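Local coordinates for protein thermostable carboxypeptidase 1 (Pyrococcus furiosus, PDB 1KA2) that removes amino acids one after another from the C-terminus of peptides with broad specificity, as a homodimeric, cobalt-dependent metallopeptidase of the M32 family, at residues L30-E35 and F240-G245; V249-R254 and L265-E270; A274-Q279 and G296-Q301. One frame throughout, in Å; residues are numbered along the deposited sequence.

From the N terminus, the last turns of helix 8-36 rest on residues 240-245 in contact 1, closing a mainly helical loop of 204 residues. Contact 2 follows at once: strand 248-253, next to strand 241-243 in the sheet, packs on helix 261-278 after a loop of only ten residues. Contact 3 takes the C-terminal end of that same helix and brings helix 295-309 against it, closing sixteen residues. The three loops run in series, none nesting in or crossing another. Together they tie the N-terminal helix to the small sheet, the sheet to the HEXXH helix, and that helix to the one supplying Glu299; contacts 2 and 3 share the magnesium ion.

Contact 1 (L30-E35 and F240-G245); sequences LGWDLE and FTTEFG
Trp32 and Thr242 mark the closest backbone approach, with their CA atoms 7.1 Å apart. Residues 30-35 are the last turns of helix 8-36, and they lie against strand 241-243, whose chain turns a corner at Phe244; there Phe244 and Gly245 both face Asp248 in a classic beta bulge. Trp32 makes the contact from the helix side. Its CG stands anti to the backbone N (chi1 177°), which carries the indole out between two phenylalanines and across the hydroxyl of Thr242. Phe244 comes in rim first: its edge is directed toward the face of the five-membered ring, offset from the centre, with the planes at 85°. The same edge also meets the start of the side chain, Phe244 CZ lying 3.5 Å from Trp32 CB. Phe240 meets the indole differently, rim to rim, with neither ring over the other; Phe240 CE1 sits 3.7 Å from Trp32 CD1, near the indole plane. Between the two phenylalanines, Thr242 OG1 lies 3.6 Å from Trp32 CD1. One turn further on, the aliphatic part of Glu35 touches Phe240 at CE2, Glu35 CB being 3.7 Å away. Arg250 adds a cation-pi contact to Trp32 and makes a salt bridge with Asp33 of the second subunit, so the cluster borders the dimer interface. Phe240, of the HPF motif, lies about 5 Å from Glu270, side chain to side chain. With no hydrogen bond between the two segments, the helix is held to residues 240-245 by aromatic and aliphatic contacts, not by polar bonds.

Contact 2 (V249-R254 and L265-E270); sequences VRITTR and LSTVHE. With MG (magnesium ion), chain B.
Glu270, packed on Ile251 at its base, sends its carboxylate back to the metal side of the helix, where its CD and water 1 both lie at the edge of the His269 ring, close to the ring plane. The ring also carries the metal bond, His269 NE2 to magnesium at 2.3 Å, while His269 ND1 is held by Glu306. A bend at chi2 (-44°) turns Glu270 away from the strand: its OE2 accepts a 2.6 Å hydrogen bond from the metal-bound water 1, and its OE1 is engaged by Thr241 OG1. Behind this polar end, strand 249-253 runs nearly antiparallel to helix 265-270, at 162° and 7.9 Å between axes. The Ile251 and Glu270 side chains run alongside in opposite senses, Ile251 CB 3.8 Å from Glu270 CB, and Ile251 CD1 approaches Thr267 O at 3.9 Å. Farther along, Thr253 OG1 comes within 3.3 Å of Thr267 OG1; Thr253 OG1 is hydrogen-bonded to Thr263 OG1 and Thr267 OG1 to Thr263 O. His269 and Glu270 open the HEXXH motif on a helix lined by a strand of the small sheet, as in metallopeptidases of clan MA, with Glu270 the predicted proton donor/acceptor; here magnesium occupies the catalytic cobalt site.

Contact 3 (A274-Q279 and G296-Q301); sequences ALYELQ and GIHESQ. With MG (magnesium ion), chain B.
Tyr276 lies tilted under His298, its CD2 3.6 Å from the plane over the centre of one imidazole face, the rings at 37°. With chi1 at -174° the phenol extends away from its own backbone N, toward the second helix and under His298. Its hydroxyl, bonded to Val293 N, lies 3.5 Å from Ile297 CG2. Gln301 CG touches the ring at Tyr276 CD2, 3.6 Å away, while the Gln301 amide is tied to Ser300 OG and His465. Glu277 takes the imidazole edge: His298 NE2 donates to the anti lone pair of Glu277 OE2 at 2.9 Å and 167°, with carboxylate and ring nearly coplanar. Glu277 OE2 also accepts a hydrogen bond from Gly292 N, and His298 ND1 is hydrogen-bonded to His273 ND1 of a metal ligand, so His298 is a second-shell residue fixed on both ring nitrogens. With an alanine at His298, Glu277 would probably lose this N-H, His273 ND1 its hydrogen-bonding partner and Tyr276 the face it packs against. Next door, Glu299 OE2 binds magnesium at 2.1 Å. The axes of helices 274-278 and 296-301 pass 9.8 Å apart; strand 248-253 packs against the first, helix 421-440 against the second, and helix 454-465 against both, His465 stacking on Tyr276.

Contact 1 (L30-E35 and F240-G245)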
ATOM      1  N   LEU A  30      -1.004  -0.731  -4.721  1.00 24.03           N
ATOM      2  CA  LEU A  30      -2.051  -1.744  -4.609  1.00 24.43           C
ATOM      3  C   LEU A  30      -1.530  -3.137  -4.925  1.00 24.43           C
ATOM      4  O   LEU A  30      -1.748  -4.077  -4.162  1.00 26.48           O
ATOM      5  CB  LEU A  30      -3.201  -1.396  -5.559  1.00 23.18           C
ATOM      6  CG  LEU A  30      -4.431  -0.722  -4.953  1.00 26.34           C
ATOM      7  CD1 LEU A  30      -4.044   0.123  -3.775  1.00 24.24           C
ATOM      8  CD2 LEU A  30      -5.142   0.097  -6.026  1.00 24.68           C
ATOM      9  N   GLY A  31      -0.843  -3.265  -6.061  1.00 26.98           N
ATOM     10  CA  GLY A  31      -0.299  -4.549  -6.467  1.00 22.25           C
ATOM     11  C   GLY A  31       0.753  -5.051  -5.510  1.00 24.40           C
ATOM     12  O   GLY A  31       0.743  -6.219  -5.113  1.00 25.18           O
ATOM     13  N   TRP A  32       1.670  -4.173  -5.126  1.00 22.57           N
ATOM     14  CA  TRP A  32       2.712  -4.560  -4.188  1.00 23.43           C
ATOM     15  C   TRP A  32       2.085  -5.052  -2.890  1.00 23.73           C
ATOM     16  O   TRP A  32       2.423  -6.123  -2.380  1.00 24.95           O
ATOM     17  CB  TRP A  32       3.630  -3.359  -3.888  1.00 23.59           C
ATOM     18  CG  TRP A  32       4.697  -3.629  -2.863  1.00 24.21           C
ATOM     19  CD1 TRP A  32       5.899  -4.238  -3.071  1.00 22.57           C
ATOM     20  CD2 TRP A  32       4.639  -3.318  -1.462  1.00 26.40           C
ATOM     21  NE1 TRP A  32       6.594  -4.330  -1.888  1.00 26.31           N
ATOM     22  CE2 TRP A  32       5.842  -3.771  -0.885  1.00 25.55           C
ATOM     23  CE3 TRP A  32       3.680  -2.699  -0.640  1.00 28.54           C
ATOM     24  CZ2 TRP A  32       6.122  -3.627   0.485  1.00 29.76           C
ATOM     25  CZ3 TRP A  32       3.954  -2.556   0.724  1.00 29.89           C
ATOM     26  CH2 TRP A  32       5.166  -3.017   1.273  1.00 29.85           C
ATOM     27  N   ASP A  33       1.164  -4.261  -2.349  1.00 26.27           N
ATOM     28  CA  ASP A  33       0.530  -4.619  -1.085  1.00 25.30           C
ATOM     29  C   ASP A  33      -0.249  -5.922  -1.214  1.00 25.49           C
ATOM     30  O   ASP A  33      -0.241  -6.757  -0.307  1.00 26.03           O
ATOM     31  CB  ASP A  33      -0.388  -3.481  -0.603  1.00 28.06           C
ATOM     32  CG  ASP A  33      -1.180  -3.866   0.622  1.00 27.71           C
ATOM     33  OD1 ASP A  33      -2.352  -4.279   0.476  1.00 29.84           O
ATOM     34  OD2 ASP A  33      -0.610  -3.786   1.726  1.00 30.74           O
ATOM     35  N   LEU A  34      -0.916  -6.101  -2.348  1.00 26.50           N
ATOM     36  CA  LEU A  34      -1.659  -7.330  -2.567  1.00 28.28           C
ATOM     37  C   LEU A  34      -0.729  -8.535  -2.379  1.00 29.38           C
ATOM     38  O   LEU A  34      -1.094  -9.491  -1.697  1.00 28.54           O
ATOM     39  CB  LEU A  34      -2.297  -7.315  -3.963  1.00 28.40           C
ATOM     40  CG  LEU A  34      -2.678  -8.595  -4.727  1.00 32.47           C
ATOM     41  CD1 LEU A  34      -3.024  -9.736  -3.819  1.00 29.83           C
ATOM     42  CD2 LEU A  34      -3.844  -8.260  -5.642  1.00 30.98           C
ATOM     43  N   GLU A  35       0.476  -8.468  -2.951  1.00 31.11           N
ATOM     44  CA  GLU A  35       1.458  -9.557  -2.857  1.00 30.96           C
ATOM     45  C   GLU A  35       2.154  -9.699  -1.507  1.00 31.20           C
ATOM     46  O   GLU A  35       2.414 -10.809  -1.053  1.00 29.74           O
ATOM     47  CB  GLU A  35       2.579  -9.387  -3.897  1.00 30.22           C
ATOM     48  CG  GLU A  35       2.206  -9.559  -5.368  1.00 32.36           C
ATOM     49  CD  GLU A  35       1.607 -10.917  -5.683  1.00 32.41           C
ATOM     50  OE1 GLU A  35       2.103 -11.956  -5.187  1.00 32.40           O
ATOM     51  OE2 GLU A  35       0.637 -10.939  -6.451  1.00 32.81           O
ATOM     52  N   PHE A 240       9.775  -9.784  -7.330  1.00 31.51           N
ATOM     53  CA  PHE A 240       9.496  -8.752  -8.316  1.00 32.25           C
ATOM     54  C   PHE A 240      10.036  -7.414  -7.829  1.00 31.85           C
ATOM     55  O   PHE A 240      10.509  -7.295  -6.700  1.00 30.94           O
ATOM     56  CB  PHE A 240       7.985  -8.650  -8.609  1.00 33.07           C
ATOM     57  CG  PHE A 240       7.163  -8.159  -7.445  1.00 34.13           C
ATOM     58  CD1 PHE A 240       6.990  -6.800  -7.219  1.00 33.17           C
ATOM     59  CD2 PHE A 240       6.568  -9.060  -6.573  1.00 33.48           C
ATOM     60  CE1 PHE A 240       6.230  -6.346  -6.137  1.00 34.10           C
ATOM     61  CE2 PHE A 240       5.812  -8.616  -5.491  1.00 34.60           C
ATOM     62  CZ  PHE A 240       5.643  -7.254  -5.274  1.00 32.39           C
ATOM     63  N   THR A 241       9.974  -6.417  -8.702  1.00 32.39           N
ATOM     64  CA  THR A 241      10.440  -5.079  -8.390  1.00 30.82           C
ATOM     65  C   THR A 241       9.337  -4.103  -8.763  1.00 30.68           C
ATOM     66  O   THR A 241       8.702  -4.258  -9.803  1.00 30.82           O
ATOM     67  CB  THR A 241      11.712  -4.725  -9.210  1.00 31.14           C
ATOM     68  OG1 THR A 241      12.808  -5.529  -8.773  1.00 30.95           O
ATOM     69  CG2 THR A 241      12.064  -3.246  -9.066  1.00 28.99           C
ATOM     70  N   THR A 242       9.091  -3.117  -7.902  1.00 31.57           N
ATOM     71  CA  THR A 242       8.091  -2.094  -8.191  1.00 31.22           C
ATOM     72  C   THR A 242       8.679  -0.730  -7.962  1.00 30.96           C
ATOM     73  O   THR A 242       9.546  -0.550  -7.117  1.00 32.15           O
ATOM     74  CB  THR A 242       6.880  -2.104  -7.265  1.00 33.07           C
ATOM     75  OG1 THR A 242       7.007  -3.146  -6.291  1.00 34.10           O
ATOM     76  CG2 THR A 242       5.614  -2.206  -8.077  1.00 29.86           C
ATOM     77  N   GLU A 243       8.157   0.240  -8.691  1.00 31.90           N
ATOM     78  CA  GLU A 243       8.594   1.606  -8.550  1.00 32.78           C
ATOM     79  C   GLU A 243       7.381   2.430  -8.166  1.00 31.35           C
ATOM     80  O   GLU A 243       6.467   2.588  -8.969  1.00 31.89           O
ATOM     81  CB  GLU A 243       9.143   2.135  -9.868  1.00 35.41           C
ATOM     82  CG  GLU A 243       9.988   1.151 -10.627  1.00 42.06           C
ATOM     83  CD  GLU A 243       9.187   0.266 -11.566  1.00 44.07           C
ATOM     84  OE1 GLU A 243       8.298   0.795 -12.262  1.00 44.99           O
ATOM     85  OE2 GLU A 243       9.462  -0.954 -11.624  1.00 47.52           O
ATOM     86  N   PHE A 244       7.349   2.915  -6.930  1.00 29.75           N
ATOM     87  CA  PHE A 244       6.257   3.777  -6.500  1.00 30.34           C
ATOM     88  C   PHE A 244       6.712   5.174  -6.943  1.00 32.20           C
ATOM     89  O   PHE A 244       5.908   6.074  -7.183  1.00 34.44           O
ATOM     90  CB  PHE A 244       6.093   3.735  -4.973  1.00 30.31           C
ATOM     91  CG  PHE A 244       5.535   2.434  -4.437  1.00 28.17           C
ATOM     92  CD1 PHE A 244       5.311   2.279  -3.073  1.00 28.86           C
ATOM     93  CD2 PHE A 244       5.262   1.357  -5.284  1.00 30.30           C
ATOM     94  CE1 PHE A 244       4.824   1.075  -2.549  1.00 27.48           C
ATOM     95  CE2 PHE A 244       4.771   0.137  -4.765  1.00 28.74           C
ATOM     96  CZ  PHE A 244       4.557   0.006  -3.392  1.00 28.39           C
ATOM     97  N   GLY A 245       8.030   5.329  -7.052  1.00 33.13           N
ATOM     98  CA  GLY A 245       8.621   6.588  -7.466  1.00 33.28           C
ATOM     99  C   GLY A 245      10.131   6.445  -7.586  1.00 33.11           C
ATOM    100  O   GLY A 245      10.686   5.365  -7.335  1.00 32.91           O
TER

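Contact 2 (V249-R254 and L265-E270)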
ATOM      1  N   VAL A 249      11.543   2.624  -4.353  1.00 25.90           N
ATOM      2  CA  VAL A 249      11.559   1.432  -5.198  1.00 25.90           C
ATOM      3  C   VAL A 249      11.679   0.213  -4.301  1.00 25.98           C
ATOM      4  O   VAL A 249      12.532   0.164  -3.414  1.00 27.65           O
ATOM      5  CB  VAL A 249      12.737   1.479  -6.201  1.00 29.73           C
ATOM      6  CG1 VAL A 249      12.700   0.260  -7.127  1.00 29.22           C
ATOM      7  CG2 VAL A 249      12.663   2.763  -7.009  1.00 28.06           C
ATOM      8  N   ARG A 250      10.829  -0.779  -4.541  1.00 25.07           N
ATOM      9  CA  ARG A 250      10.801  -1.959  -3.701  1.00 25.70           C
ATOM     10  C   ARG A 250      10.949  -3.291  -4.424  1.00 26.50           C
ATOM     11  O   ARG A 250      10.446  -3.472  -5.534  1.00 27.46           O
ATOM     12  CB  ARG A 250       9.499  -1.944  -2.907  1.00 26.49           C
ATOM     13  CG  ARG A 250       9.244  -0.591  -2.254  1.00 29.57           C
ATOM     14  CD  ARG A 250       8.029  -0.579  -1.335  1.00 28.37           C
ATOM     15  NE  ARG A 250       7.721   0.781  -0.908  1.00 26.03           N
ATOM     16  CZ  ARG A 250       6.679   1.114  -0.150  1.00 31.11           C
ATOM     17  NH1 ARG A 250       5.821   0.183   0.275  1.00 25.87           N
ATOM     18  NH2 ARG A 250       6.497   2.385   0.187  1.00 29.75           N
ATOM     19  N   ILE A 251      11.657  -4.217  -3.784  1.00 26.33           N
ATOM     20  CA  ILE A 251      11.864  -5.548  -4.338  1.00 26.59           C
ATOM     21  C   ILE A 251      11.493  -6.586  -3.289  1.00 29.14           C
ATOM     22  O   ILE A 251      11.463  -6.300  -2.090  1.00 29.05           O
ATOM     23  CB  ILE A 251      13.357  -5.807  -4.751  1.00 27.08           C
ATOM     24  CG1 ILE A 251      14.235  -5.952  -3.509  1.00 25.22           C
ATOM     25  CG2 ILE A 251      13.883  -4.669  -5.626  1.00 24.23           C
ATOM     26  CD1 ILE A 251      15.671  -6.325  -3.815  1.00 25.98           C
ATOM     27  N   THR A 252      11.198  -7.795  -3.744  1.00 29.52           N
ATOM     28  CA  THR A 252      10.875  -8.875  -2.833  1.00 28.97           C
ATOM     29  C   THR A 252      11.640 -10.107  -3.286  1.00 31.16           C
ATOM     30  O   THR A 252      12.165 -10.156  -4.398  1.00 30.78           O
ATOM     31  CB  THR A 252       9.371  -9.222  -2.847  1.00 29.19           C
ATOM     32  OG1 THR A 252       9.024  -9.799  -4.110  1.00 25.48           O
ATOM     33  CG2 THR A 252       8.534  -7.982  -2.631  1.00 29.11           C
ATOM     34  N   THR A 253      11.727 -11.093  -2.411  1.00 30.65           N
ATOM     35  CA  THR A 253      12.383 -12.339  -2.755  1.00 30.31           C
ATOM     36  C   THR A 253      11.548 -13.354  -2.032  1.00 29.17           C
ATOM     37  O   THR A 253      10.489 -13.023  -1.497  1.00 30.38           O
ATOM     38  CB  THR A 253      13.825 -12.415  -2.226  1.00 32.34           C
ATOM     39  OG1 THR A 253      14.444 -13.621  -2.707  1.00 32.37           O
ATOM     40  CG2 THR A 253      13.842 -12.424  -0.697  1.00 31.79           C
ATOM     41  N   ARG A 254      11.998 -14.593  -2.024  1.00 28.98           N
ATOM     42  CA  ARG A 254      11.271 -15.607  -1.297  1.00 31.32           C
ATOM     43  C   ARG A 254      12.309 -16.534  -0.731  1.00 32.65           C
ATOM     44  O   ARG A 254      13.426 -16.609  -1.243  1.00 33.30           O
ATOM     45  CB  ARG A 254      10.303 -16.379  -2.194  1.00 33.19           C
ATOM     46  CG  ARG A 254      10.952 -17.226  -3.246  1.00 36.30           C
ATOM     47  CD  ARG A 254       9.907 -18.083  -3.917  1.00 38.78           C
ATOM     48  NE  ARG A 254      10.401 -18.628  -5.175  1.00 41.26           N
ATOM     49  CZ  ARG A 254       9.723 -18.594  -6.317  1.00 42.77           C
ATOM     50  NH1 ARG A 254       8.519 -18.039  -6.361  1.00 37.91           N
ATOM     51  NH2 ARG A 254      10.253 -19.120  -7.417  1.00 44.80           N
ATOM     52  N   LEU A 265      20.467 -15.137  -5.689  1.00 36.22           N
ATOM     53  CA  LEU A 265      20.509 -14.614  -7.054  1.00 36.65           C
ATOM     54  C   LEU A 265      19.227 -13.897  -7.429  1.00 36.46           C
ATOM     55  O   LEU A 265      19.237 -12.953  -8.216  1.00 36.63           O
ATOM     56  CB  LEU A 265      20.804 -15.739  -8.044  1.00 37.25           C
ATOM     57  CG  LEU A 265      22.251 -16.237  -7.947  1.00 38.29           C
ATOM     58  CD1 LEU A 265      22.421 -17.506  -8.756  1.00 39.01           C
ATOM     59  CD2 LEU A 265      23.197 -15.152  -8.419  1.00 36.06           C
ATOM     60  N   SER A 266      18.120 -14.357  -6.860  1.00 35.98           N
ATOM     61  CA  SER A 266      16.826 -13.748  -7.109  1.00 35.44           C
ATOM     62  C   SER A 266      16.809 -12.325  -6.549  1.00 34.21           C
ATOM     63  O   SER A 266      16.288 -11.404  -7.187  1.00 33.40           O
ATOM     64  CB  SER A 266      15.731 -14.579  -6.448  1.00 34.02           C
ATOM     65  OG  SER A 266      14.533 -13.854  -6.420  1.00 39.43           O
ATOM     66  N   THR A 267      17.372 -12.145  -5.354  1.00 32.83           N
ATOM     67  CA  THR A 267      17.415 -10.822  -4.734  1.00 32.52           C
ATOM     68  C   THR A 267      18.308  -9.897  -5.579  1.00 31.07           C
ATOM     69  O   THR A 267      17.962  -8.735  -5.848  1.00 28.00           O
ATOM     70  CB  THR A 267      17.965 -10.898  -3.285  1.00 32.90           C
ATOM     71  OG1 THR A 267      17.164 -11.803  -2.508  1.00 35.08           O
ATOM     72  CG2 THR A 267      17.916  -9.529  -2.623  1.00 32.77           C
ATOM     73  N   VAL A 268      19.447 -10.440  -6.005  1.00 28.42           N
ATOM     74  CA  VAL A 268      20.407  -9.711  -6.828  1.00 28.10           C
ATOM     75  C   VAL A 268      19.732  -9.346  -8.148  1.00 27.94           C
ATOM     76  O   VAL A 268      19.820  -8.204  -8.614  1.00 26.51           O
ATOM     77  CB  VAL A 268      21.657 -10.572  -7.097  1.00 27.69           C
ATOM     78  CG1 VAL A 268      22.693  -9.779  -7.893  1.00 30.01           C
ATOM     79  CG2 VAL A 268      22.245 -11.037  -5.785  1.00 27.48           C
ATOM     80  N   HIS A 269      19.049 -10.323  -8.738  1.00 28.51           N
ATOM     81  CA  HIS A 269      18.323 -10.114 -10.000  1.00 29.24           C
ATOM     82  C   HIS A 269      17.409  -8.904  -9.824  1.00 28.77           C
ATOM     83  O   HIS A 269      17.511  -7.926 -10.561  1.00 29.02           O
ATOM     84  CB  HIS A 269      17.472 -11.349 -10.338  1.00 30.14           C
ATOM     85  CG  HIS A 269      16.691 -11.224 -11.613  1.00 32.96           C
ATOM     86  ND1 HIS A 269      17.227 -11.525 -12.848  1.00 32.36           N
ATOM     87  CD2 HIS A 269      15.406 -10.853 -11.842  1.00 31.95           C
ATOM     88  CE1 HIS A 269      16.305 -11.353 -13.780  1.00 34.28           C
ATOM     89  NE2 HIS A 269      15.190 -10.945 -13.197  1.00 35.37           N
ATOM     90  N   GLU A 270      16.520  -8.961  -8.834  1.00 29.35           N
ATOM     91  CA  GLU A 270      15.614  -7.845  -8.602  1.00 28.17           C
ATOM     92  C   GLU A 270      16.367  -6.555  -8.284  1.00 26.64           C
ATOM     93  O   GLU A 270      15.935  -5.479  -8.672  1.00 28.25           O
ATOM     94  CB  GLU A 270      14.618  -8.172  -7.481  1.00 29.77           C
ATOM     95  CG  GLU A 270      13.663  -9.352  -7.783  1.00 31.78           C
ATOM     96  CD  GLU A 270      13.060  -9.324  -9.195  1.00 29.86           C
ATOM     97  OE1 GLU A 270      12.567  -8.262  -9.638  1.00 30.15           O
ATOM     98  OE2 GLU A 270      13.071 -10.382  -9.852  1.00 29.36           O
TER
HETATM   99 MG    MG B 501      13.377  -9.726 -13.988  1.00 36.05          MG
HETATM  100  O   HOH W   1      12.111 -10.043 -12.224  1.00 35.72           O
HETATM  101  O   HOH W   2      11.469  -9.312 -14.922  1.00 37.81           O
HETATM  102  O   HOH W   3      12.873 -11.767 -14.732  1.00 33.55           O

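Contact 3 (A274-Q279 and G296-Q301)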
ATOM      1  N   ALA A 274      15.788  -2.718  -9.770  1.00 29.88           N
ATOM      2  CA  ALA A 274      15.616  -1.576  -8.871  1.00 30.82           C
ATOM      3  C   ALA A 274      16.616  -0.439  -9.067  1.00 30.23           C
ATOM      4  O   ALA A 274      16.217   0.725  -9.186  1.00 31.31           O
ATOM      5  CB  ALA A 274      15.649  -2.062  -7.421  1.00 27.79           C
ATOM      6  N   LEU A 275      17.909  -0.770  -9.103  1.00 32.34           N
ATOM      7  CA  LEU A 275      18.961   0.240  -9.276  1.00 29.80           C
ATOM      8  C   LEU A 275      18.603   1.099 -10.473  1.00 29.98           C
ATOM      9  O   LEU A 275      18.719   2.327 -10.445  1.00 31.59           O
ATOM     10  CB  LEU A 275      20.326  -0.425  -9.506  1.00 30.09           C
ATOM     11  CG  LEU A 275      21.506   0.538  -9.733  1.00 30.13           C
ATOM     12  CD1 LEU A 275      21.812   1.273  -8.436  1.00 28.91           C
ATOM     13  CD2 LEU A 275      22.731  -0.222 -10.190  1.00 28.24           C
ATOM     14  N   TYR A 276      18.149   0.432 -11.521  1.00 28.53           N
ATOM     15  CA  TYR A 276      17.737   1.083 -12.754  1.00 28.49           C
ATOM     16  C   TYR A 276      16.683   2.169 -12.481  1.00 28.36           C
ATOM     17  O   TYR A 276      16.819   3.323 -12.901  1.00 27.21           O
ATOM     18  CB  TYR A 276      17.181   0.013 -13.691  1.00 27.79           C
ATOM     19  CG  TYR A 276      16.830   0.455 -15.089  1.00 29.99           C
ATOM     20  CD1 TYR A 276      16.914   1.792 -15.488  1.00 29.31           C
ATOM     21  CD2 TYR A 276      16.440  -0.490 -16.034  1.00 29.42           C
ATOM     22  CE1 TYR A 276      16.620   2.168 -16.812  1.00 31.36           C
ATOM     23  CE2 TYR A 276      16.148  -0.135 -17.337  1.00 31.92           C
ATOM     24  CZ  TYR A 276      16.235   1.184 -17.732  1.00 32.44           C
ATOM     25  OH  TYR A 276      15.922   1.488 -19.048  1.00 30.53           O
ATOM     26  N   GLU A 277      15.627   1.797 -11.778  1.00 29.08           N
ATOM     27  CA  GLU A 277      14.569   2.750 -11.474  1.00 29.77           C
ATOM     28  C   GLU A 277      15.055   3.773 -10.453  1.00 31.36           C
ATOM     29  O   GLU A 277      14.664   4.939 -10.473  1.00 31.82           O
ATOM     30  CB  GLU A 277      13.349   2.004 -10.947  1.00 27.41           C
ATOM     31  CG  GLU A 277      12.665   1.153 -11.992  1.00 29.75           C
ATOM     32  CD  GLU A 277      12.080   1.981 -13.128  1.00 32.41           C
ATOM     33  OE1 GLU A 277      11.690   3.147 -12.877  1.00 35.46           O
ATOM     34  OE2 GLU A 277      11.996   1.464 -14.265  1.00 31.69           O
ATOM     35  N   LEU A 278      15.926   3.312  -9.568  1.00 32.77           N
ATOM     36  CA  LEU A 278      16.507   4.136  -8.524  1.00 34.41           C
ATOM     37  C   LEU A 278      17.417   5.204  -9.125  1.00 35.47           C
ATOM     38  O   LEU A 278      17.434   6.343  -8.665  1.00 33.41           O
ATOM     39  CB  LEU A 278      17.310   3.240  -7.578  1.00 36.04           C
ATOM     40  CG  LEU A 278      17.015   3.289  -6.076  1.00 39.61           C
ATOM     41  CD1 LEU A 278      15.549   3.465  -5.838  1.00 39.31           C
ATOM     42  CD2 LEU A 278      17.513   2.004  -5.411  1.00 40.82           C
ATOM     43  N   GLN A 279      18.167   4.838 -10.162  1.00 36.00           N
ATOM     44  CA  GLN A 279      19.090   5.780 -10.785  1.00 36.65           C
ATOM     45  C   GLN A 279      18.480   6.538 -11.951  1.00 37.38           C
ATOM     46  O   GLN A 279      19.126   6.768 -12.967  1.00 38.43           O
ATOM     47  CB  GLN A 279      20.366   5.052 -11.216  1.00 36.13           C
ATOM     48  CG  GLN A 279      21.053   4.370 -10.035  1.00 35.44           C
ATOM     49  CD  GLN A 279      22.517   4.058 -10.277  1.00 32.99           C
ATOM     50  OE1 GLN A 279      23.368   4.398  -9.458  1.00 34.52           O
ATOM     51  NE2 GLN A 279      22.814   3.404 -11.390  1.00 30.08           N
ATOM     52  N   GLY A 296      13.011  -5.557 -22.239  1.00 29.70           N
ATOM     53  CA  GLY A 296      14.331  -6.037 -22.619  1.00 28.97           C
ATOM     54  C   GLY A 296      15.498  -5.302 -21.981  1.00 27.17           C
ATOM     55  O   GLY A 296      16.455  -5.911 -21.518  1.00 27.02           O
ATOM     56  N   ILE A 297      15.429  -3.982 -21.947  1.00 28.96           N
ATOM     57  CA  ILE A 297      16.506  -3.219 -21.319  1.00 30.32           C
ATOM     58  C   ILE A 297      16.471  -3.511 -19.814  1.00 31.31           C
ATOM     59  O   ILE A 297      17.515  -3.599 -19.166  1.00 32.68           O
ATOM     60  CB  ILE A 297      16.355  -1.691 -21.560  1.00 30.88           C
ATOM     61  CG1 ILE A 297      16.297  -1.418 -23.067  1.00 31.76           C
ATOM     62  CG2 ILE A 297      17.538  -0.934 -20.932  1.00 31.57           C
ATOM     63  CD1 ILE A 297      17.520  -1.889 -23.821  1.00 28.31           C
ATOM     64  N   HIS A 298      15.271  -3.670 -19.251  1.00 30.38           N
ATOM     65  CA  HIS A 298      15.173  -3.948 -17.816  1.00 30.74           C
ATOM     66  C   HIS A 298      15.833  -5.279 -17.489  1.00 28.70           C
ATOM     67  O   HIS A 298      16.572  -5.386 -16.522  1.00 27.61           O
ATOM     68  CB  HIS A 298      13.717  -3.949 -17.340  1.00 29.47           C
ATOM     69  CG  HIS A 298      13.435  -2.922 -16.284  1.00 33.21           C
ATOM     70  ND1 HIS A 298      13.923  -3.021 -14.998  1.00 32.86           N
ATOM     71  CD2 HIS A 298      12.735  -1.762 -16.332  1.00 32.45           C
ATOM     72  CE1 HIS A 298      13.535  -1.967 -14.300  1.00 32.05           C
ATOM     73  NE2 HIS A 298      12.814  -1.189 -15.086  1.00 29.23           N
ATOM     74  N   GLU A 299      15.585  -6.293 -18.307  1.00 28.85           N
ATOM     75  CA  GLU A 299      16.202  -7.591 -18.072  1.00 28.14           C
ATOM     76  C   GLU A 299      17.706  -7.582 -18.355  1.00 27.84           C
ATOM     77  O   GLU A 299      18.418  -8.504 -17.966  1.00 26.93           O
ATOM     78  CB  GLU A 299      15.489  -8.666 -18.896  1.00 29.97           C
ATOM     79  CG  GLU A 299      14.174  -9.110 -18.248  1.00 30.90           C
ATOM     80  CD  GLU A 299      14.386  -9.995 -17.034  1.00 32.87           C
ATOM     81  OE1 GLU A 299      14.639 -11.199 -17.169  1.00 30.16           O
ATOM     82  OE2 GLU A 299      14.319  -9.513 -15.902  1.00 35.26           O
ATOM     83  N   SER A 300      18.200  -6.555 -19.036  1.00 26.37           N
ATOM     84  CA  SER A 300      19.645  -6.501 -19.264  1.00 29.94           C
ATOM     85  C   SER A 300      20.298  -6.076 -17.942  1.00 29.50           C
ATOM     86  O   SER A 300      21.446  -6.407 -17.663  1.00 30.07           O
ATOM     87  CB  SER A 300      20.005  -5.495 -20.373  1.00 29.43           C
ATOM     88  OG  SER A 300      19.812  -4.157 -19.956  1.00 27.28           O
ATOM     89  N   GLN A 301      19.547  -5.347 -17.122  1.00 30.87           N
ATOM     90  CA  GLN A 301      20.061  -4.876 -15.842  1.00 31.87           C
ATOM     91  C   GLN A 301      19.974  -5.962 -14.788  1.00 33.64           C
ATOM     92  O   GLN A 301      20.941  -6.209 -14.063  1.00 34.64           O
ATOM     93  CB  GLN A 301      19.291  -3.634 -15.397  1.00 32.10           C
ATOM     94  CG  GLN A 301      19.454  -2.494 -16.371  1.00 33.22           C
ATOM     95  CD  GLN A 301      20.918  -2.170 -16.617  1.00 35.27           C
ATOM     96  OE1 GLN A 301      21.614  -1.675 -15.731  1.00 34.60           O
ATOM     97  NE2 GLN A 301      21.396  -2.468 -17.821  1.00 33.58           N
TER
HETATM   98 MG    MG B 501      13.377  -9.726 -13.988  1.00 36.05          MG
HETATM   99  O   HOH W   1      12.111 -10.043 -12.224  1.00 35.72           O
HETATM  100  O   HOH W   2      11.469  -9.312 -14.922  1.00 37.81           O
HETATM  101  O   HOH W   3      12.873 -11.767 -14.732  1.00 33.55           O